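Local atomic coordinates of stage III sporulation protein AH (Bacillus subtilis, PDB entry 3TUF), a protein that forms, together with SpoIIQ, an intercellular channel between mother cell and forespore that supports engulfment and the activation of sigma-G in the forespore. Residues K98-L103 against T125-V130; T139-Q144 against I176-K181; A149-N152 against K157-I160. One frame throughout, in Å; residues are numbered along the deposited sequence.

Contact 1 of 3, residues K98-L103 against T125-V130; sequences KEREEL and TALSEV
Glu99 and Arg100, adjacent on helix 84-107, meet the same buried side chain, Leu127 of helix 114-143, and approach different branches of it. The chain of Glu99 leaves the backbone toward the partner helix and bends at chi2 (-143°), which lays its carboxylate beside the end of the leucine: OE2 of Glu99 stands 4.2 Å from CD2 of Leu127. This is a loose contact of an acid oxygen with a methyl group. The same oxygen lies close to the carboxylate of Glu154, a like-charge neighbour that may make Glu99 somewhat easier to protonate. Arg100 comes to the other methyl, CD1. Its aliphatic part does the touching, CG of Arg100 lying 4.1 Å from CD1 of Leu127, and the two side chains run at about a right angle to each other. With CG anti to the carbonyl carbon (chi1 -66°) and a bend at chi3, the guanidinium turns away to acidic partners: NE forms a salt bridge with Glu129 of the second subunit, and NH1 another with Glu131 of its own chain. The methylene stem thus packs on Leu127 while the guanidinium joins its own helix pair to the second subunit. One turn beyond Glu99, Leu103 points the same way but stops short, its CD2 4.9 Å from CD1 of Leu127; it packs on Lys123 and Met124 instead. The helices stay well apart here, with CA of Arg100 8.3 Å from CA of Leu127, and only 128 Å² is buried. Leu127 and Val130 also touch Arg96, extending the same seam along the helical hairpin of 84-107 and 114-143. The second subunit covers a flank of this hairpin, where its Ser128 packs on Arg100.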
loop_
_atom_site.group_PDB
_atom_site.type_symbol
_atom_site.label_atom_id
_atom_site.label_comp_id
_atom_site.label_asym_id
_atom_site.label_seq_id
_atom_site.Cartn_x
_atom_site.Cartn_y
_atom_site.Cartn_z
ATOM N N LYS B 98 10.862 3.676 6.923
ATOM C CA LYS B 98 11.775 4.576 7.552
ATOM C C LYS B 98 11.135 5.916 7.609
ATOM O O LYS B 98 11.087 6.531 8.684
ATOM C CB LYS B 98 13.073 4.687 6.761
ATOM C CG LYS B 98 14.121 3.714 7.238
ATOM C CD LYS B 98 15.292 3.515 6.185
ATOM C CE LYS B 98 15.046 2.305 5.212
ATOM N NZ LYS B 98 15.794 2.400 3.905
ATOM N N GLU B 99 10.643 6.377 6.455
ATOM C CA GLU B 99 9.881 7.619 6.437
ATOM C C GLU B 99 8.820 7.737 7.550
ATOM O O GLU B 99 8.887 8.688 8.353
ATOM C CB GLU B 99 9.208 7.780 5.118
ATOM C CG GLU B 99 9.933 8.654 4.194
ATOM C CD GLU B 99 8.942 9.476 3.378
ATOM O OE1 GLU B 99 8.457 10.505 3.917
ATOM O OE2 GLU B 99 8.629 9.084 2.225
ATOM N N ARG B 100 7.865 6.791 7.595
ATOM C CA ARG B 100 6.763 6.854 8.568
ATOM C C ARG B 100 7.304 6.920 9.954
ATOM O O ARG B 100 6.828 7.691 10.779
ATOM C CB ARG B 100 5.876 5.625 8.510
ATOM C CG ARG B 100 5.118 5.479 7.228
ATOM C CD ARG B 100 4.118 4.325 7.302
ATOM N NE ARG B 100 4.695 2.969 7.135
ATOM C CZ ARG B 100 5.017 2.409 5.957
ATOM N NH1 ARG B 100 4.844 3.084 4.806
ATOM N NH2 ARG B 100 5.508 1.178 5.937
ATOM N N GLU B 101 8.314 6.096 10.202
ATOM C CA GLU B 101 8.926 6.041 11.503
ATOM C C GLU B 101 9.485 7.413 11.972
ATOM O O GLU B 101 9.383 7.786 13.160
ATOM C CB GLU B 101 10.021 5.008 11.470
ATOM C CG GLU B 101 11.296 5.571 12.022
ATOM C CD GLU B 101 12.208 4.531 12.572
ATOM O OE1 GLU B 101 12.057 3.347 12.183
ATOM O OE2 GLU B 101 13.073 4.911 13.396
ATOM N N GLU B 102 10.071 8.150 11.033
ATOM C CA GLU B 102 10.637 9.428 11.362
ATOM C C GLU B 102 9.567 10.468 11.574
ATOM O O GLU B 102 9.592 11.199 12.587
ATOM C CB GLU B 102 11.614 9.847 10.299
ATOM C CG GLU B 102 13.024 9.407 10.645
ATOM C CD GLU B 102 13.861 9.017 9.429
ATOM O OE1 GLU B 102 13.681 9.618 8.338
ATOM O OE2 GLU B 102 14.712 8.102 9.574
ATOM N N LEU B 103 8.618 10.538 10.644
ATOM C CA LEU B 103 7.446 11.375 10.868
ATOM C C LEU B 103 6.840 11.069 12.251
ATOM O O LEU B 103 6.690 11.955 13.112
ATOM C CB LEU B 103 6.405 11.202 9.750
ATOM C CG LEU B 103 6.590 11.933 8.384
ATOM C CD1 LEU B 103 7.637 13.071 8.438
ATOM C CD2 LEU B 103 6.874 10.964 7.223
ATOM N N THR B 125 0.026 12.088 6.886
ATOM C CA THR B 125 -1.242 11.784 6.246
ATOM C C THR B 125 -1.177 11.835 4.684
ATOM O O THR B 125 -1.867 11.015 4.006
ATOM C CB THR B 125 -2.444 12.545 6.868
ATOM O OG1 THR B 125 -2.178 13.938 6.884
ATOM C CG2 THR B 125 -2.669 12.118 8.316
ATOM N N ALA B 126 -0.338 12.723 4.112
ATOM C CA ALA B 126 -0.216 12.794 2.653
ATOM C C ALA B 126 0.417 11.545 2.107
ATOM O O ALA B 126 0.049 11.046 1.023
ATOM C CB ALA B 126 0.619 13.995 2.223
ATOM N N LEU B 127 1.399 11.058 2.850
ATOM C CA LEU B 127 2.081 9.855 2.439
ATOM C C LEU B 127 1.095 8.705 2.279
ATOM O O LEU B 127 1.161 7.998 1.264
ATOM C CB LEU B 127 3.163 9.468 3.432
ATOM C CG LEU B 127 4.498 8.911 2.936
ATOM C CD1 LEU B 127 4.837 7.897 3.934
ATOM C CD2 LEU B 127 4.611 8.299 1.502
ATOM N N SER B 128 0.201 8.520 3.271
ATOM C CA SER B 128 -0.882 7.530 3.173
ATOM C C SER B 128 -1.705 7.654 1.943
ATOM O O SER B 128 -2.176 6.663 1.357
ATOM C CB SER B 128 -1.884 7.779 4.255
ATOM O OG SER B 128 -1.263 7.482 5.463
ATOM N N GLU B 129 -1.984 8.895 1.614
ATOM C CA GLU B 129 -2.811 9.129 0.482
ATOM C C GLU B 129 -2.074 8.818 -0.809
ATOM O O GLU B 129 -2.661 8.185 -1.711
ATOM C CB GLU B 129 -3.433 10.522 0.555
ATOM C CG GLU B 129 -4.484 10.597 1.717
ATOM C CD GLU B 129 -5.565 9.429 1.687
ATOM O OE1 GLU B 129 -5.983 9.026 0.576
ATOM O OE2 GLU B 129 -5.995 8.909 2.770
ATOM N N VAL B 130 -0.788 9.204 -0.859
ATOM C CA VAL B 130 0.124 8.752 -1.888
ATOM C C VAL B 130 0.116 7.221 -1.949
ATOM O O VAL B 130 -0.091 6.635 -3.030
ATOM C CB VAL B 130 1.565 9.283 -1.601
ATOM C CG1 VAL B 130 2.710 8.401 -2.259
ATOM C CG2 VAL B 130 1.667 10.752 -2.002
#

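Contact 2 of 3, residues T139-Q144 against I176-K181; sequences TLIKTQ and IDLVAK
Leu178 reaches across to Leu140 and Ile141 near the C-terminal end of helix 114-143, and nearly the whole contact is made by one of its methyls. Its CB points toward the helix, but CB of Leu178 remains 4.7 Å from CB of Leu140. CG, anti to the carbonyl carbon (chi1 -46°), continues outward. From there CD1 of Leu178, extended away from CA (chi2 168°), comes to 3.9 Å from CD1 of Ile141. The same CD1 of Leu178 lies 4.0 Å from CA of Ile141. On the Leu140 side, CD1 of Leu178 is 4.2 Å from CB of Leu140. CG of Gln144, one turn on from Leu140, flanks CD1 of Leu178 at 4.4 Å. The second methyl stands farther back, CD2 of Leu178 being 4.7 Å from CB of Leu140. All of this is apolar packing, the methyl lying against Leu140 and Ile141 with Gln144 at its flank. Near the last turn of the helix, OG1 of Thr143 donates to O of Leu140 at 2.7 Å, in the carbonyl plane and on a lone pair. Beside Leu178, Asp177 forms a salt bridge with Lys67 of the SpoIIQ chain. Helices 114-143 and 169-177 lie side by side on one face of the sheet in an alpha-beta-beta-alpha-beta order, as in the ring-building motif of type III secretion and flagellar proteins, the clan to which this family is assigned.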
loop_
_atom_site.group_PDB
_atom_site.type_symbol
_atom_site.label_atom_id
_atom_site.label_comp_id
_atom_site.label_asym_id
_atom_site.label_seq_id
_atom_site.Cartn_x
_atom_site.Cartn_y
_atom_site.Cartn_z
ATOM N N THR B 139 -3.853 -1.226 -9.333
ATOM C CA THR B 139 -5.011 -2.101 -9.520
ATOM C C THR B 139 -5.801 -1.747 -10.801
ATOM O O THR B 139 -6.091 -2.655 -11.616
ATOM C CB THR B 139 -5.984 -2.094 -8.324
ATOM O OG1 THR B 139 -5.309 -2.401 -7.083
ATOM C CG2 THR B 139 -7.029 -3.150 -8.563
ATOM N N LEU B 140 -6.133 -0.460 -10.987
ATOM C CA LEU B 140 -6.886 -0.047 -12.186
ATOM C C LEU B 140 -6.192 -0.462 -13.484
ATOM O O LEU B 140 -6.840 -1.080 -14.359
ATOM C CB LEU B 140 -7.148 1.442 -12.188
ATOM C CG LEU B 140 -8.127 1.858 -11.057
ATOM C CD1 LEU B 140 -8.095 3.379 -10.669
ATOM C CD2 LEU B 140 -9.566 1.405 -11.341
ATOM N N ILE B 141 -4.888 -0.189 -13.592
ATOM C CA ILE B 141 -4.145 -0.454 -14.824
ATOM C C ILE B 141 -4.210 -1.913 -15.130
ATOM O O ILE B 141 -4.367 -2.322 -16.290
ATOM C CB ILE B 141 -2.632 -0.248 -14.616
ATOM C CG1 ILE B 141 -2.360 1.008 -13.752
ATOM C CG2 ILE B 141 -1.803 -0.405 -15.960
ATOM C CD1 ILE B 141 -2.199 2.240 -14.454
ATOM N N LYS B 142 -4.033 -2.699 -14.066
ATOM C CA LYS B 142 -3.959 -4.133 -14.208
ATOM C C LYS B 142 -5.275 -4.556 -14.812
ATOM O O LYS B 142 -5.293 -5.344 -15.791
ATOM C CB LYS B 142 -3.698 -4.832 -12.867
ATOM C CG LYS B 142 -2.192 -4.800 -12.451
ATOM C CD LYS B 142 -1.784 -5.654 -11.144
ATOM C CE LYS B 142 -2.669 -5.327 -9.890
ATOM N NZ LYS B 142 -2.087 -5.551 -8.546
ATOM N N THR B 143 -6.376 -3.980 -14.288
ATOM C CA THR B 143 -7.715 -4.299 -14.846
ATOM C C THR B 143 -7.790 -3.911 -16.313
ATOM O O THR B 143 -8.674 -4.403 -17.024
ATOM C CB THR B 143 -8.967 -3.614 -14.191
ATOM O OG1 THR B 143 -9.217 -2.355 -14.839
ATOM C CG2 THR B 143 -8.853 -3.426 -12.706
ATOM N N GLN B 144 -6.918 -3.018 -16.784
ATOM C CA GLN B 144 -7.027 -2.706 -18.202
ATOM C C GLN B 144 -6.244 -3.649 -19.095
ATOM O O GLN B 144 -5.960 -3.326 -20.235
ATOM C CB GLN B 144 -6.734 -1.219 -18.501
ATOM C CG GLN B 144 -7.706 -0.298 -17.744
ATOM C CD GLN B 144 -9.157 -0.546 -18.144
ATOM O OE1 GLN B 144 -10.018 -0.870 -17.311
ATOM N NE2 GLN B 144 -9.431 -0.406 -19.386
ATOM N N ILE B 176 -2.759 7.353 -18.612
ATOM C CA ILE B 176 -2.784 8.681 -17.983
ATOM C C ILE B 176 -4.208 9.087 -17.658
ATOM O O ILE B 176 -4.464 9.836 -16.711
ATOM C CB ILE B 176 -2.075 9.758 -18.846
ATOM C CG1 ILE B 176 -0.589 9.503 -18.870
ATOM C CG2 ILE B 176 -2.337 11.174 -18.284
ATOM C CD1 ILE B 176 0.104 10.318 -20.019
ATOM N N ASP B 177 -5.155 8.559 -18.423
ATOM C CA ASP B 177 -6.583 8.867 -18.085
ATOM C C ASP B 177 -7.020 8.368 -16.692
ATOM O O ASP B 177 -7.840 9.043 -16.024
ATOM C CB ASP B 177 -7.533 8.481 -19.218
ATOM C CG ASP B 177 -7.341 9.382 -20.444
ATOM O OD1 ASP B 177 -6.716 10.509 -20.275
ATOM O OD2 ASP B 177 -7.794 8.956 -21.553
ATOM N N LEU B 178 -6.404 7.253 -16.227
ATOM C CA LEU B 178 -6.688 6.720 -14.855
ATOM C C LEU B 178 -6.256 7.658 -13.705
ATOM O O LEU B 178 -6.733 7.519 -12.572
ATOM C CB LEU B 178 -6.163 5.322 -14.681
ATOM C CG LEU B 178 -6.520 4.446 -15.871
ATOM C CD1 LEU B 178 -5.700 3.124 -15.796
ATOM C CD2 LEU B 178 -8.002 4.175 -15.959
ATOM N N VAL B 179 -5.375 8.610 -13.994
ATOM C CA VAL B 179 -4.812 9.447 -12.909
ATOM C C VAL B 179 -5.752 10.557 -12.609
ATOM O O VAL B 179 -6.357 11.101 -13.524
ATOM C CB VAL B 179 -3.437 10.057 -13.327
ATOM C CG1 VAL B 179 -2.889 11.005 -12.219
ATOM C CG2 VAL B 179 -2.486 8.951 -13.612
ATOM N N ALA B 180 -5.861 10.917 -11.344
ATOM C CA ALA B 180 -6.734 12.029 -10.895
ATOM C C ALA B 180 -6.432 13.345 -11.637
ATOM O O ALA B 180 -5.281 13.684 -11.888
ATOM C CB ALA B 180 -6.538 12.226 -9.393
ATOM N N LYS B 181 -7.455 14.091 -11.979
ATOM C CA LYS B 181 -7.317 15.469 -12.431
ATOM C C LYS B 181 -6.386 16.335 -11.611
ATOM O O LYS B 181 -5.620 17.054 -12.187
ATOM C CB LYS B 181 -8.672 16.182 -12.395
ATOM C CG LYS B 181 -9.508 16.052 -13.579
ATOM C CD LYS B 181 -10.941 16.624 -13.239
ATOM C CE LYS B 181 -11.998 16.182 -14.290
ATOM N NZ LYS B 181 -11.663 14.809 -14.867
#

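Contact 3 of 3, residues A149-N152 against K157-I160; sequences ALVN and KINI
The carbonyl oxygen of Asn159 takes the backbone N-H of Asn152 at 2.8 Å from O to N, an almost straight bond (169° at the hydrogen), and CA of Val151 adds a CA-H...O contact to it at 3.3 Å. The return bond, from N of Asn159 to O of Asn152, measures 2.9 Å, which makes these two asparagines a hydrogen-bonded antiparallel pair. Val151 and Ile160 follow as a non-hydrogen-bonded pair, with CA atoms 4.3 Å apart. On their face of the sheet CG2 of Val151 meets CG2 of Ile160 at 4.2 Å, while CG1 of Val151 approaches CG2 of Ile158 at 4.3 Å. Helix 114-143 covers this face, Glu134 and Glu138 lying on Val151. On the face of the asparagines, OD1 of Asn152 accepts a bond from the backbone N of Glu154 within the turn; water 1 lies within bonding distance of this OD1 and of O of Lys157 and can bridge them. Its ND2 bonds to Tyr88 of helix 84-107, which Leu150 also meets. This is a beta hairpin at the edge of a layered alpha/beta fold, strand 157-163 being the middle strand and pairing on its other side with 188-194.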
loop_
_atom_site.group_PDB
_atom_site.type_symbol
_atom_site.label_atom_id
_atom_site.label_comp_id
_atom_site.label_asym_id
_atom_site.label_seq_id
_atom_site.Cartn_x
_atom_site.Cartn_y
_atom_site.Cartn_z
ATOM N N ALA B 149 1.966 -3.589 -13.085
ATOM C CA ALA B 149 2.224 -2.155 -13.146
ATOM C C ALA B 149 2.833 -1.655 -11.860
ATOM O O ALA B 149 2.588 -2.228 -10.803
ATOM C CB ALA B 149 0.946 -1.400 -13.391
ATOM N N LEU B 150 3.571 -0.542 -11.934
ATOM C CA LEU B 150 4.251 -0.001 -10.762
ATOM C C LEU B 150 4.167 1.509 -10.793
ATOM O O LEU B 150 4.410 2.108 -11.860
ATOM C CB LEU B 150 5.693 -0.464 -10.820
ATOM C CG LEU B 150 6.709 0.147 -9.905
ATOM C CD1 LEU B 150 6.397 -0.223 -8.496
ATOM C CD2 LEU B 150 8.125 -0.398 -10.354
ATOM N N VAL B 151 3.852 2.116 -9.660
ATOM C CA VAL B 151 3.429 3.511 -9.637
ATOM C C VAL B 151 4.010 4.161 -8.415
ATOM O O VAL B 151 3.765 3.732 -7.262
ATOM C CB VAL B 151 1.855 3.690 -9.492
ATOM C CG1 VAL B 151 1.437 5.208 -9.238
ATOM C CG2 VAL B 151 1.069 3.129 -10.698
ATOM N N ASN B 152 4.735 5.241 -8.640
ATOM C CA ASN B 152 5.299 5.989 -7.538
ATOM C C ASN B 152 4.794 7.391 -7.705
ATOM O O ASN B 152 5.086 8.060 -8.715
ATOM C CB ASN B 152 6.854 5.882 -7.502
ATOM C CG ASN B 152 7.501 6.804 -6.437
ATOM O OD1 ASN B 152 6.983 7.853 -6.046
ATOM N ND2 ASN B 152 8.672 6.408 -5.989
ATOM N N LYS B 157 6.659 14.411 -9.798
ATOM C CA LYS B 157 6.267 13.723 -10.972
ATOM C C LYS B 157 5.648 12.472 -10.424
ATOM O O LYS B 157 5.943 12.096 -9.271
ATOM C CB LYS B 157 7.512 13.358 -11.728
ATOM C CG LYS B 157 7.277 13.219 -13.204
ATOM C CD LYS B 157 8.104 12.108 -13.820
ATOM C CE LYS B 157 9.521 12.557 -14.062
ATOM N NZ LYS B 157 10.143 11.692 -15.117
ATOM N N ILE B 158 4.775 11.850 -11.223
ATOM C CA ILE B 158 4.257 10.517 -10.950
ATOM C C ILE B 158 4.866 9.534 -11.965
ATOM O O ILE B 158 4.681 9.679 -13.182
ATOM C CB ILE B 158 2.737 10.465 -11.184
ATOM C CG1 ILE B 158 1.978 11.635 -10.519
ATOM C CG2 ILE B 158 2.201 9.146 -10.796
ATOM C CD1 ILE B 158 2.329 11.955 -9.034
ATOM N N ASN B 159 5.552 8.511 -11.494
ATOM C CA ASN B 159 6.174 7.554 -12.397
ATOM C C ASN B 159 5.425 6.304 -12.407
ATOM O O ASN B 159 5.066 5.790 -11.324
ATOM C CB ASN B 159 7.597 7.239 -11.966
ATOM C CG ASN B 159 8.496 8.316 -12.353
ATOM O OD1 ASN B 159 8.852 9.195 -11.522
ATOM N ND2 ASN B 159 8.820 8.356 -13.663
ATOM N N ILE B 160 5.190 5.790 -13.603
ATOM C CA ILE B 160 4.328 4.649 -13.722
ATOM C C ILE B 160 5.010 3.793 -14.696
ATOM O O ILE B 160 5.356 4.237 -15.811
ATOM C CB ILE B 160 3.024 5.025 -14.380
ATOM C CG1 ILE B 160 2.291 6.066 -13.517
ATOM C CG2 ILE B 160 2.137 3.724 -14.761
ATOM C CD1 ILE B 160 0.998 6.548 -14.195
HETATM O O HOH W 1 6.994 10.520 -7.207
#

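Along the chain, contact 1 closes before the others open, whereas contact 3 falls wholly between the two segments of contact 2. Contacts 1 and 2 share helix 114-143, with centres about 23 Å apart and on opposite sides of the chain's centre; both touch the second subunit. Contact 3 lies to one side of the line between them, its centre about 17 Å from that of contact 1 and about 11 Å from that of contact 2. Contacts 2 and 3 meet, CG2 of Ile141 packing 3.9 Å from CB of Ala149. The long helix thus pairs with helix 84-107 along one part and packs on the sheet and segment 176-181, which touches SpoIIQ, at another.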